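Local coordinates for protein xylulokinase (Brucella ovis, PDB 5VM1) that probably phosphorylates D-xylulose to D-xylulose 5-phosphate at the expense of ATP, as a member of the FGGY family of carbohydrate kinases, at residues Y10-D14 / A433-A438; G16-A22 / A34-L39; I81-M87 / V237-D243; R166-E172 / A218-R222; A290-T294 / D449-I453. All coordinates share one frame; numbering follows the deposited sequence.

Contacts 1 and 3 are buried: contact 3 pairs two inner strands of the N-terminal sheet, and contact 1 lays helix 433-446 on the neighbouring strand 9-15, with Ser84 of contact 3 meeting Asp14 of contact 1. Contact 2 is the hairpin at one margin of that sheet and contact 4 reaches strand 217-220 at the other; both are partly exposed. Their chemistry follows place: methyl-to-glycine packing in contact 1, strand ladders in contacts 2 and 3, arginine-to-carbonyl bonds in contact 4. Contact 5, joined to contact 3 through Ala290 and Ala241, is a small apolar patch away from the predicted active site.

Contact 1. Residues Y10-D14 / A433-A438; sequences YLGLD and AAFGAA
The carboxylate of Asp14 lies against Ala433, whose methyl sits over one face of the group, nearer one of its oxygens: Ala433 CB is 3.2 Å from Asp14 OD2 and 3.4 Å from Asp14 CG. Ser84 OG hydrogen-bonds Asp14 OD1 from the same side, well out of the carboxylate plane. With CG anti to the backbone N (chi1 -171°), the Asp14 group extends over the first turn of the helix, while its CB rests 3.8 Å from Ala434 CB. Tyr10 touches the helix segment only through its CB, 4.0 Å from Ala438 O; the flat ring leads away to pack on Leu442, Ala445 and Thr446 further along the same helix.

Between these ends the backbones themselves meet. Gly12 CA is 3.5 Å from Ala438 N, and Ala437 CB comes within 4.0 Å of Leu13 N. The absence of a side chain at Gly12, together with the small alanines facing it, lets strand 10-14 and helix 433-438 approach to 6.0 Å between axes at an angle of 139°. A helix of the C-terminal family region thus covers the first strand of the N-terminal sheet, a strand of the actin-like ATPase fold that carries Asp14, predicted to be important for activity. The segments share van der Waals contacts without hydrogen bonds, which implies that Asp14 is confined from the helix side by methyls, whereas its polar grip comes from Ser84.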
# COMPACT_ATOMS: atom_id res chain seq x y z
N TYR A 10 -11.62 -1.63 -20.66
CA TYR A 10 -10.34 -1.36 -19.99
C TYR A 10 -10.07 -2.46 -18.98
O TYR A 10 -10.96 -2.90 -18.25
CB TYR A 10 -10.32 0.03 -19.32
CG TYR A 10 -10.79 1.08 -20.29
CD1 TYR A 10 -9.92 1.65 -21.21
CD2 TYR A 10 -12.12 1.45 -20.35
CE1 TYR A 10 -10.36 2.58 -22.13
CE2 TYR A 10 -12.57 2.38 -21.26
CZ TYR A 10 -11.69 2.94 -22.15
OH TYR A 10 -12.15 3.87 -23.07
N LEU A 11 -8.82 -2.92 -18.98
CA LEU A 11 -8.39 -4.04 -18.17
C LEU A 11 -7.40 -3.54 -17.13
O LEU A 11 -6.50 -2.76 -17.46
CB LEU A 11 -7.75 -5.11 -19.05
CG LEU A 11 -7.08 -6.27 -18.32
CD1 LEU A 11 -8.13 -7.26 -17.78
CD2 LEU A 11 -6.09 -6.96 -19.22
N GLY A 12 -7.58 -3.97 -15.89
CA GLY A 12 -6.62 -3.69 -14.82
C GLY A 12 -6.00 -4.98 -14.32
O GLY A 12 -6.70 -5.97 -14.12
N LEU A 13 -4.67 -4.96 -14.14
CA LEU A 13 -3.92 -6.11 -13.63
C LEU A 13 -3.25 -5.70 -12.32
O LEU A 13 -2.34 -4.86 -12.33
CB LEU A 13 -2.87 -6.61 -14.62
CG LEU A 13 -3.44 -7.05 -15.95
CD1 LEU A 13 -2.33 -7.40 -16.95
CD2 LEU A 13 -4.41 -8.18 -15.73
N ASP A 14 -3.67 -6.31 -11.21
CA ASP A 14 -3.04 -6.10 -9.91
C ASP A 14 -2.17 -7.30 -9.60
O ASP A 14 -2.67 -8.40 -9.35
CB ASP A 14 -4.07 -5.87 -8.79
CG ASP A 14 -3.41 -5.44 -7.47
OD1 ASP A 14 -2.28 -4.89 -7.52
OD2 ASP A 14 -3.99 -5.66 -6.40
N ALA A 433 -6.91 -1.91 -5.66
CA ALA A 433 -5.78 -1.74 -6.56
C ALA A 433 -6.13 -2.13 -8.00
O ALA A 433 -5.80 -1.40 -8.94
CB ALA A 433 -4.60 -2.58 -6.06
N ALA A 434 -6.82 -3.25 -8.19
CA ALA A 434 -7.16 -3.67 -9.55
C ALA A 434 -8.13 -2.70 -10.20
O ALA A 434 -8.09 -2.51 -11.42
CB ALA A 434 -7.71 -5.09 -9.56
N PHE A 435 -9.04 -2.12 -9.43
CA PHE A 435 -9.93 -1.14 -10.04
C PHE A 435 -9.20 0.15 -10.36
O PHE A 435 -9.45 0.77 -11.40
CB PHE A 435 -11.14 -0.91 -9.14
CG PHE A 435 -12.10 0.07 -9.69
CD1 PHE A 435 -12.78 -0.20 -10.86
CD2 PHE A 435 -12.39 1.25 -9.00
CE1 PHE A 435 -13.70 0.70 -11.37
CE2 PHE A 435 -13.30 2.15 -9.51
CZ PHE A 435 -13.96 1.87 -10.69
N GLY A 436 -8.28 0.58 -9.50
CA GLY A 436 -7.47 1.75 -9.82
C GLY A 436 -6.62 1.52 -11.05
O GLY A 436 -6.44 2.43 -11.87
N ALA A 437 -6.08 0.32 -11.18
CA ALA A 437 -5.33 -0.03 -12.37
C ALA A 437 -6.21 0.05 -13.63
O ALA A 437 -5.83 0.66 -14.63
CB ALA A 437 -4.72 -1.42 -12.19
N ALA A 438 -7.43 -0.50 -13.57
CA ALA A 438 -8.32 -0.36 -14.71
C ALA A 438 -8.56 1.11 -15.03
O ALA A 438 -8.45 1.54 -16.18
CB ALA A 438 -9.65 -1.06 -14.44

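Contact 2. Residues G16-A22 / A34-L39; sequences GTSGVKA and AAHGEL
His36 and Gly19 meet across the hairpin, His36 NE2 lying 3.8 Å from Gly19 CA where a glycine offers no side chain. Ser18 O and Lys21 CG approach the imidazole at its edge. Lys21 shares this face of the sheet with His36; bent along its chain, it brings CE to 3.8 Å from Ala34 CB, and its NZ forms a salt bridge with Asp430. On the other side Leu39 fills the turn: a chi1 of -81° swings its branch back toward the loop, where CD1 touches Gly16 O at 3.4 Å and Val20 CG2 at 4.1 Å.

An antiparallel ladder holds these groups in register. Val20 N to Gly37 O measures 2.9 Å, and the return bond from Gly37 N to Val20 O is as long; Ala22 and Ala35 form the next such pair. Further out, Leu39 N gives a bond of 3.2 Å to Ser18 O from above the carbonyl plane. Val20 and Leu39 then pack on helix 53-70, at Cys60 and Trp56.

In the actin-like ATPase fold the turn before the second strand commonly faces the nucleotide phosphates. That one poorly aimed bond, Leu39's apolar contacts and the turn's own bond from Gly16 N to Gly19 O may help steady residues 16-18.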
# COMPACT_ATOMS: atom_id res chain seq x y z
N GLY A 16 -0.41 -8.69 -6.87
CA GLY A 16 -0.23 -8.62 -5.44
C GLY A 16 0.75 -9.67 -4.97
O GLY A 16 1.29 -10.47 -5.73
N THR A 17 0.98 -9.68 -3.66
CA THR A 17 1.91 -10.66 -3.16
C THR A 17 1.27 -12.05 -3.13
O THR A 17 1.94 -13.05 -3.42
CB THR A 17 2.48 -10.18 -1.82
OG1 THR A 17 2.76 -11.29 -0.98
CG2 THR A 17 1.54 -9.19 -1.14
N SER A 18 -0.04 -12.12 -2.87
CA SER A 18 -0.76 -13.39 -2.82
C SER A 18 -1.38 -13.79 -4.16
O SER A 18 -1.85 -14.93 -4.29
CB SER A 18 -1.87 -13.30 -1.77
OG SER A 18 -2.94 -12.49 -2.26
N GLY A 19 -1.43 -12.90 -5.14
CA GLY A 19 -1.96 -13.29 -6.43
C GLY A 19 -2.02 -12.15 -7.43
O GLY A 19 -1.66 -11.00 -7.15
N VAL A 20 -2.47 -12.50 -8.63
CA VAL A 20 -2.66 -11.57 -9.73
C VAL A 20 -4.17 -11.47 -9.95
O VAL A 20 -4.83 -12.49 -10.19
CB VAL A 20 -1.94 -12.03 -11.00
CG1 VAL A 20 -2.34 -11.17 -12.21
CG2 VAL A 20 -0.43 -12.05 -10.77
N LYS A 21 -4.71 -10.25 -9.85
CA LYS A 21 -6.12 -9.98 -10.07
C LYS A 21 -6.26 -9.30 -11.41
O LYS A 21 -5.44 -8.46 -11.78
CB LYS A 21 -6.70 -9.09 -8.96
CG LYS A 21 -8.16 -9.39 -8.61
CD LYS A 21 -9.07 -8.18 -8.76
CE LYS A 21 -10.54 -8.56 -8.74
NZ LYS A 21 -11.24 -8.32 -7.44
N ALA A 22 -7.25 -9.73 -12.20
CA ALA A 22 -7.54 -9.14 -13.50
C ALA A 22 -8.96 -8.61 -13.47
O ALA A 22 -9.90 -9.36 -13.19
CB ALA A 22 -7.37 -10.15 -14.62
N ALA A 34 -13.94 -10.52 -13.61
CA ALA A 34 -12.69 -10.52 -12.87
C ALA A 34 -12.20 -11.95 -12.74
O ALA A 34 -12.99 -12.88 -12.69
CB ALA A 34 -12.85 -9.90 -11.48
N ALA A 35 -10.88 -12.11 -12.66
CA ALA A 35 -10.31 -13.44 -12.50
C ALA A 35 -9.06 -13.33 -11.65
O ALA A 35 -8.46 -12.26 -11.54
CB ALA A 35 -10.00 -14.11 -13.84
N HIS A 36 -8.68 -14.45 -11.04
CA HIS A 36 -7.57 -14.51 -10.10
C HIS A 36 -6.61 -15.61 -10.52
O HIS A 36 -7.02 -16.69 -10.96
CB HIS A 36 -8.08 -14.79 -8.68
CG HIS A 36 -7.10 -14.45 -7.61
ND1 HIS A 36 -6.34 -15.40 -6.97
CD2 HIS A 36 -6.75 -13.26 -7.07
CE1 HIS A 36 -5.56 -14.81 -6.08
NE2 HIS A 36 -5.79 -13.51 -6.12
N GLY A 37 -5.32 -15.35 -10.32
CA GLY A 37 -4.29 -16.35 -10.49
C GLY A 37 -3.45 -16.39 -9.23
O GLY A 37 -2.98 -15.34 -8.79
N GLU A 38 -3.30 -17.57 -8.63
CA GLU A 38 -2.67 -17.68 -7.33
C GLU A 38 -1.15 -17.54 -7.41
O GLU A 38 -0.52 -17.83 -8.43
CB GLU A 38 -2.98 -19.03 -6.69
CG GLU A 38 -4.39 -19.17 -6.24
CD GLU A 38 -4.56 -20.38 -5.36
OE1 GLU A 38 -5.44 -20.35 -4.48
OE2 GLU A 38 -3.80 -21.36 -5.55
N LEU A 39 -0.57 -17.05 -6.32
CA LEU A 39 0.87 -16.89 -6.18
C LEU A 39 1.30 -17.44 -4.84
O LEU A 39 0.58 -17.33 -3.84
CB LEU A 39 1.30 -15.43 -6.27
CG LEU A 39 1.44 -14.84 -7.65
CD1 LEU A 39 1.69 -13.34 -7.52
CD2 LEU A 39 2.53 -15.58 -8.42

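Contact 3. Residues I81-M87 / V237-D243; sequences IGLSGQM and VAGGAGD
Ile81 and Val237 open a parallel pairing of strands 78-85 and 236-242, inner strands of the N-terminal sheet. Ala238 N donates to Ile81 O at 2.8 Å and almost straight, while Val237 CG1 reaches Leu83 CD1 at 4.2 Å on the side of the sheet where Leu83 packs on Arg166 and Leu169. One extra residue on the second strand then shifts the register: Leu83 lies opposite Gly240, and Ala241 N resumes the ladder by donating to Leu83 O over 3.2 Å, tilted from the carbonyl plane. Gly240 has a positive phi of 85°, a conformation suited to glycine. Weak bonds continue the pairing, Gly85 N to Ala241 O and Asp243 N to Gly85 O.

In this fold the strand runs straight into a helix, here 243-251 with Gly242 at its N-cap position, and so delivers Asp243, the predicted proton acceptor, to the sheet's end beside the predicted substrate-binding Met87. Asp243 CG stands between the backbone N and the carbonyl carbon (chi1 54°), which brings Asp243 CB and CG alongside Gly85 O, CB at 3.5 Å, and turns OD1 toward the methionine. Asp243 OD1 is 3.5 Å from Met87 CG and 3.7 Å from Met87 SD, the two side chains crossing at a slant, while Asp243 OD2 faces Gln86 CA at 3.9 Å. On the side of the sheet facing helix 433-446, Ser84 OG passes 3.6 Å from Asp243 CA, its own hydrogen bond lying toward strand 9-15.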
# COMPACT_ATOMS: atom_id res chain seq x y z
N ILE A 81 -4.80 -0.85 -21.02
CA ILE A 81 -4.49 -1.74 -19.90
C ILE A 81 -3.75 -0.95 -18.82
O ILE A 81 -2.80 -0.22 -19.12
CB ILE A 81 -3.64 -2.95 -20.36
CG1 ILE A 81 -4.47 -3.87 -21.25
CG2 ILE A 81 -3.07 -3.72 -19.17
CD1 ILE A 81 -3.70 -4.99 -21.89
N GLY A 82 -4.19 -1.07 -17.58
CA GLY A 82 -3.52 -0.44 -16.44
C GLY A 82 -2.96 -1.47 -15.48
O GLY A 82 -3.59 -2.50 -15.25
N LEU A 83 -1.80 -1.18 -14.92
CA LEU A 83 -1.08 -2.09 -14.04
C LEU A 83 -1.01 -1.59 -12.60
O LEU A 83 -0.89 -0.39 -12.33
CB LEU A 83 0.36 -2.33 -14.54
CG LEU A 83 0.51 -2.88 -15.93
CD1 LEU A 83 1.97 -3.18 -16.27
CD2 LEU A 83 -0.31 -4.10 -16.03
N SER A 84 -1.03 -2.54 -11.66
CA SER A 84 -0.83 -2.29 -10.24
C SER A 84 0.06 -3.38 -9.68
O SER A 84 0.03 -4.52 -10.15
CB SER A 84 -2.13 -2.28 -9.46
OG SER A 84 -1.86 -2.22 -8.08
N GLY A 85 0.87 -3.02 -8.69
CA GLY A 85 1.77 -3.99 -8.12
C GLY A 85 2.12 -3.76 -6.67
O GLY A 85 2.14 -2.62 -6.18
N GLN A 86 2.45 -4.86 -5.99
CA GLN A 86 3.16 -4.82 -4.73
C GLN A 86 4.44 -4.04 -4.93
O GLN A 86 5.20 -4.33 -5.86
CB GLN A 86 3.47 -6.23 -4.28
CG GLN A 86 3.82 -7.15 -5.46
CD GLN A 86 4.54 -8.44 -5.07
OE1 GLN A 86 5.42 -8.46 -4.20
NE2 GLN A 86 4.11 -9.54 -5.66
N MET A 87 4.70 -3.10 -4.03
CA MET A 87 5.76 -2.11 -4.14
C MET A 87 7.11 -2.70 -3.72
O MET A 87 7.20 -3.81 -3.21
CB MET A 87 5.40 -0.90 -3.26
CG MET A 87 4.05 -0.24 -3.57
SD MET A 87 3.68 1.19 -2.57
CE MET A 87 5.00 2.29 -2.99
N VAL A 237 -0.70 0.68 -22.80
CA VAL A 237 -0.47 0.28 -21.41
C VAL A 237 -0.13 1.51 -20.57
O VAL A 237 0.77 2.28 -20.93
CB VAL A 237 0.63 -0.78 -21.28
CG1 VAL A 237 0.74 -1.23 -19.83
CG2 VAL A 237 0.32 -1.99 -22.14
N ALA A 238 -0.85 1.69 -19.46
CA ALA A 238 -0.66 2.86 -18.62
C ALA A 238 0.60 2.72 -17.76
O ALA A 238 1.21 1.65 -17.65
CB ALA A 238 -1.87 3.09 -17.73
N GLY A 239 1.01 3.85 -17.18
CA GLY A 239 2.11 3.81 -16.25
C GLY A 239 1.82 2.93 -15.05
O GLY A 239 2.68 2.17 -14.59
N GLY A 240 0.59 3.00 -14.55
CA GLY A 240 0.21 2.20 -13.42
C GLY A 240 0.58 2.86 -12.10
O GLY A 240 0.83 4.06 -12.02
N ALA A 241 0.63 2.06 -11.06
CA ALA A 241 0.96 2.62 -9.77
C ALA A 241 1.38 1.48 -8.86
O ALA A 241 1.15 0.31 -9.17
CB ALA A 241 -0.22 3.40 -9.19
N GLY A 242 2.02 1.82 -7.75
CA GLY A 242 2.12 0.86 -6.67
C GLY A 242 0.75 0.62 -6.06
O GLY A 242 -0.17 1.43 -6.22
N ASP A 243 0.62 -0.49 -5.32
CA ASP A 243 -0.71 -0.92 -4.89
C ASP A 243 -1.39 0.13 -4.02
O ASP A 243 -2.60 0.34 -4.13
CB ASP A 243 -0.69 -2.27 -4.16
CG ASP A 243 0.27 -2.30 -3.00
OD1 ASP A 243 0.86 -1.24 -2.69
OD2 ASP A 243 0.43 -3.37 -2.37

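Contact 4. Residues R166-E172 / A218-R222; sequences RLWLTGE and AGCLR
Arg222 bends back onto the end of a helix and grips the carbonyl of Trp168 with two of its nitrogens. The bond from Arg222 NH2 to Trp168 O is 2.6 Å long and lies in both the guanidinium and the carbonyl planes; the second, from Arg222 NE to the same oxygen, is weak at 3.1 Å. A bend at chi3 (-54°) turns the group there, with Arg222 CG resting 3.6 Å from Thr170 O on the way. The guanidinium passes the Trp168 indole with planes 59° apart, Arg222 NH2 standing 3.6 Å from Trp168 CD1 in a slanting approach rather than a stack.

The main chain of Arg222 serves the next carbonyl: its N donates to Leu169 O at 2.9 Å, and Leu221 CD1 packs on Leu169 CD2. Thr170 finishes the helix as an ST turn, its OG1 accepting from Glu172 N and donating to Arg166 O, which Thr170 N reaches from the opposite face. At the far end Arg166 NH2 makes a weak bond to Ala218 O, its stronger partner being Ala238 O in the neighbouring strand 236-242.

The contact joins the end of helix 161-170 to the end of strand 217-220, outermost in the N-terminal sheet, just where helix 223-228 starts. One carbonyl at the helix end meets a guanidinium, the next a backbone N-H; the positive charge, shared with Glu224 through a salt bridge, may partly offset the helix dipole.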
# COMPACT_ATOMS: atom_id res chain seq x y z
N ARG A 166 5.08 -5.35 -17.07
CA ARG A 166 4.99 -4.47 -18.22
C ARG A 166 6.04 -4.83 -19.27
O ARG A 166 5.82 -4.63 -20.47
CB ARG A 166 5.14 -3.00 -17.80
CG ARG A 166 5.05 -1.98 -18.97
CD ARG A 166 5.96 -0.77 -18.78
NE ARG A 166 5.77 -0.20 -17.45
CZ ARG A 166 4.69 0.48 -17.04
NH1 ARG A 166 4.63 0.93 -15.79
NH2 ARG A 166 3.67 0.71 -17.87
N LEU A 167 7.21 -5.30 -18.82
CA LEU A 167 8.25 -5.72 -19.75
C LEU A 167 7.77 -6.90 -20.58
O LEU A 167 8.00 -6.95 -21.79
CB LEU A 167 9.52 -6.11 -19.00
CG LEU A 167 10.69 -6.63 -19.83
CD1 LEU A 167 11.22 -5.58 -20.79
CD2 LEU A 167 11.78 -7.15 -18.92
N TRP A 168 7.08 -7.84 -19.94
CA TRP A 168 6.45 -8.95 -20.65
C TRP A 168 5.33 -8.46 -21.58
O TRP A 168 5.16 -8.98 -22.69
CB TRP A 168 5.96 -9.98 -19.63
CG TRP A 168 5.05 -11.01 -20.20
CD1 TRP A 168 5.36 -11.93 -21.15
CD2 TRP A 168 3.65 -11.20 -19.90
NE1 TRP A 168 4.25 -12.69 -21.45
CE2 TRP A 168 3.19 -12.26 -20.69
CE3 TRP A 168 2.76 -10.57 -19.03
CZ2 TRP A 168 1.87 -12.72 -20.64
CZ3 TRP A 168 1.44 -11.03 -18.98
CH2 TRP A 168 1.01 -12.09 -19.78
N LEU A 169 4.53 -7.48 -21.14
CA LEU A 169 3.39 -7.00 -21.92
C LEU A 169 3.81 -6.12 -23.09
O LEU A 169 3.28 -6.27 -24.20
CB LEU A 169 2.45 -6.23 -20.99
CG LEU A 169 1.64 -7.03 -19.96
CD1 LEU A 169 0.89 -6.09 -19.02
CD2 LEU A 169 0.66 -7.94 -20.69
N THR A 170 4.76 -5.20 -22.88
CA THR A 170 5.09 -4.18 -23.87
C THR A 170 6.49 -4.30 -24.44
O THR A 170 6.74 -3.72 -25.50
CB THR A 170 5.00 -2.77 -23.27
OG1 THR A 170 6.08 -2.57 -22.34
CG2 THR A 170 3.67 -2.53 -22.58
N GLY A 171 7.41 -4.96 -23.76
CA GLY A 171 8.78 -4.99 -24.23
C GLY A 171 9.60 -3.75 -23.92
O GLY A 171 10.72 -3.63 -24.44
N GLU A 172 9.09 -2.84 -23.09
CA GLU A 172 9.82 -1.64 -22.71
C GLU A 172 10.13 -1.66 -21.22
O GLU A 172 9.56 -2.44 -20.45
CB GLU A 172 9.06 -0.36 -23.09
CG GLU A 172 9.22 -0.01 -24.58
CD GLU A 172 8.45 1.23 -24.99
OE1 GLU A 172 8.95 2.36 -24.78
OE2 GLU A 172 7.33 1.08 -25.54
N ALA A 218 2.39 4.49 -21.41
CA ALA A 218 3.72 4.00 -21.11
C ALA A 218 3.92 2.59 -21.68
O ALA A 218 4.11 1.59 -20.96
CB ALA A 218 3.96 4.08 -19.60
N GLY A 219 3.87 2.51 -23.01
CA GLY A 219 4.07 1.31 -23.79
C GLY A 219 2.80 0.89 -24.51
O GLY A 219 1.69 1.32 -24.20
N CYS A 220 3.00 0.05 -25.53
CA CYS A 220 1.92 -0.58 -26.27
C CYS A 220 2.05 -2.09 -26.12
O CYS A 220 3.15 -2.63 -26.01
CB CYS A 220 1.96 -0.17 -27.76
SG CYS A 220 1.68 1.59 -28.05
N LEU A 221 0.91 -2.78 -26.11
CA LEU A 221 0.92 -4.23 -26.02
C LEU A 221 1.62 -4.86 -27.22
O LEU A 221 1.35 -4.49 -28.37
CB LEU A 221 -0.51 -4.75 -25.89
CG LEU A 221 -0.72 -6.25 -25.69
CD1 LEU A 221 -0.09 -6.75 -24.40
CD2 LEU A 221 -2.23 -6.53 -25.73
N ARG A 222 2.52 -5.81 -26.95
CA ARG A 222 3.26 -6.48 -28.01
C ARG A 222 2.31 -7.20 -28.96
O ARG A 222 1.32 -7.80 -28.53
CB ARG A 222 4.29 -7.46 -27.42
CG ARG A 222 5.63 -6.81 -27.06
CD ARG A 222 6.73 -7.80 -26.61
NE ARG A 222 6.30 -8.66 -25.52
CZ ARG A 222 6.18 -9.98 -25.58
NH1 ARG A 222 6.48 -10.63 -26.70
NH2 ARG A 222 5.78 -10.65 -24.52

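Contact 5. Residues A290-T294 / D449-I453; sequences ALPRT and DPFTI
Leu291 reaches from the turn between two strands toward Pro450 and Phe451. Its CB points at the short, weakly bonded helix 450-453, and with CG anti to the carbonyl carbon (chi1 -49°) the fork at CG divides between two residues. One branch, Leu291 CD2, lies 3.7 Å from Pro450 CB, the two side chains sliding past each other in opposite directions. The other, CD1, stands over one face of the Phe451 ring in a CH-pi contact, 3.9 Å from the ring centroid and displaced toward the rim, where its nearest atom is Phe451 CE1 at 3.6 Å.

The edge of the same ring meets a polar group: Thr294 OG1 lies near the ring plane, 3.4 Å from Phe451 CZ. That hydroxyl donates to Pro292 O over 2.7 Å, a bond within the turn, made from above the carbonyl plane, that helps fix its rotation. Pro292 adds a looser touch through its CD to Pro450 CG.

The backbone that carries Phe451 is held by a capping bond: Asp449 OD1 accepts from Phe451 N at 2.9 Å, and Asp449 O takes both Thr452 N and Thr452 OG1.

Residues 290-294 connect strands 285-288 and 295-301 at one margin of the C-terminal sheet. Helix 450-453 follows helix 433-446 in the chain, and that longer helix backs both sides, Pro450 packing on Ile443 and Ala290 on Leu440.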
# COMPACT_ATOMS: atom_id res chain seq x y z
N ALA A 290 -0.07 8.49 -8.37
CA ALA A 290 -0.10 8.04 -9.76
C ALA A 290 -0.46 9.16 -10.70
O ALA A 290 -0.41 8.96 -11.92
CB ALA A 290 -1.10 6.90 -9.95
N LEU A 291 -0.86 10.32 -10.19
CA LEU A 291 -1.28 11.37 -11.09
C LEU A 291 -0.21 12.44 -11.17
O LEU A 291 0.55 12.65 -10.22
CB LEU A 291 -2.61 11.99 -10.65
CG LEU A 291 -3.70 10.95 -10.34
CD1 LEU A 291 -5.05 11.60 -10.18
CD2 LEU A 291 -3.75 9.87 -11.40
N PRO A 292 -0.10 13.13 -12.29
CA PRO A 292 0.97 14.11 -12.42
C PRO A 292 0.79 15.23 -11.40
O PRO A 292 -0.32 15.49 -10.92
CB PRO A 292 0.83 14.60 -13.86
CG PRO A 292 -0.50 14.17 -14.28
CD PRO A 292 -0.88 12.96 -13.52
N ARG A 293 1.91 15.83 -11.00
CA ARG A 293 1.94 16.98 -10.08
C ARG A 293 1.16 16.68 -8.77
O ARG A 293 0.63 17.58 -8.11
CB ARG A 293 1.44 18.26 -10.79
N THR A 294 1.15 15.42 -8.36
CA THR A 294 0.39 14.94 -7.21
C THR A 294 1.25 13.99 -6.37
O THR A 294 2.01 13.19 -6.91
CB THR A 294 -0.90 14.24 -7.68
OG1 THR A 294 -1.64 15.11 -8.54
CG2 THR A 294 -1.74 13.84 -6.52
N ASP A 449 -8.79 13.73 -18.36
CA ASP A 449 -8.20 14.30 -17.16
C ASP A 449 -8.28 13.26 -16.04
O ASP A 449 -9.38 12.81 -15.70
CB ASP A 449 -8.93 15.59 -16.77
CG ASP A 449 -8.25 16.31 -15.62
OD1 ASP A 449 -8.35 15.85 -14.45
OD2 ASP A 449 -7.59 17.33 -15.88
N PRO A 450 -7.15 12.85 -15.45
CA PRO A 450 -7.23 11.76 -14.47
C PRO A 450 -8.08 12.10 -13.26
O PRO A 450 -8.65 11.19 -12.65
CB PRO A 450 -5.75 11.49 -14.11
CG PRO A 450 -5.06 12.77 -14.38
CD PRO A 450 -5.78 13.38 -15.56
N PHE A 451 -8.23 13.38 -12.91
CA PHE A 451 -9.05 13.72 -11.75
C PHE A 451 -10.54 13.60 -12.04
O PHE A 451 -11.33 13.43 -11.11
CB PHE A 451 -8.74 15.13 -11.23
CG PHE A 451 -7.43 15.23 -10.50
CD1 PHE A 451 -7.26 14.63 -9.27
CD2 PHE A 451 -6.37 15.92 -11.05
CE1 PHE A 451 -6.04 14.72 -8.58
CE2 PHE A 451 -5.16 16.01 -10.38
CZ PHE A 451 -5.00 15.41 -9.14
N THR A 452 -10.94 13.66 -13.31
CA THR A 452 -12.35 13.41 -13.60
C THR A 452 -12.67 11.93 -13.67
O THR A 452 -13.84 11.56 -13.56
CB THR A 452 -12.77 14.10 -14.92
OG1 THR A 452 -12.21 13.43 -16.06
CG2 THR A 452 -12.31 15.53 -14.92
N ILE A 453 -11.68 11.06 -13.77
CA ILE A 453 -11.94 9.62 -13.84
C ILE A 453 -11.95 8.98 -12.45
O ILE A 453 -12.85 8.21 -12.12
CB ILE A 453 -10.90 8.96 -14.77
CG1 ILE A 453 -10.98 9.58 -16.16
CG2 ILE A 453 -11.14 7.48 -14.85
CD1 ILE A 453 -12.38 9.65 -16.72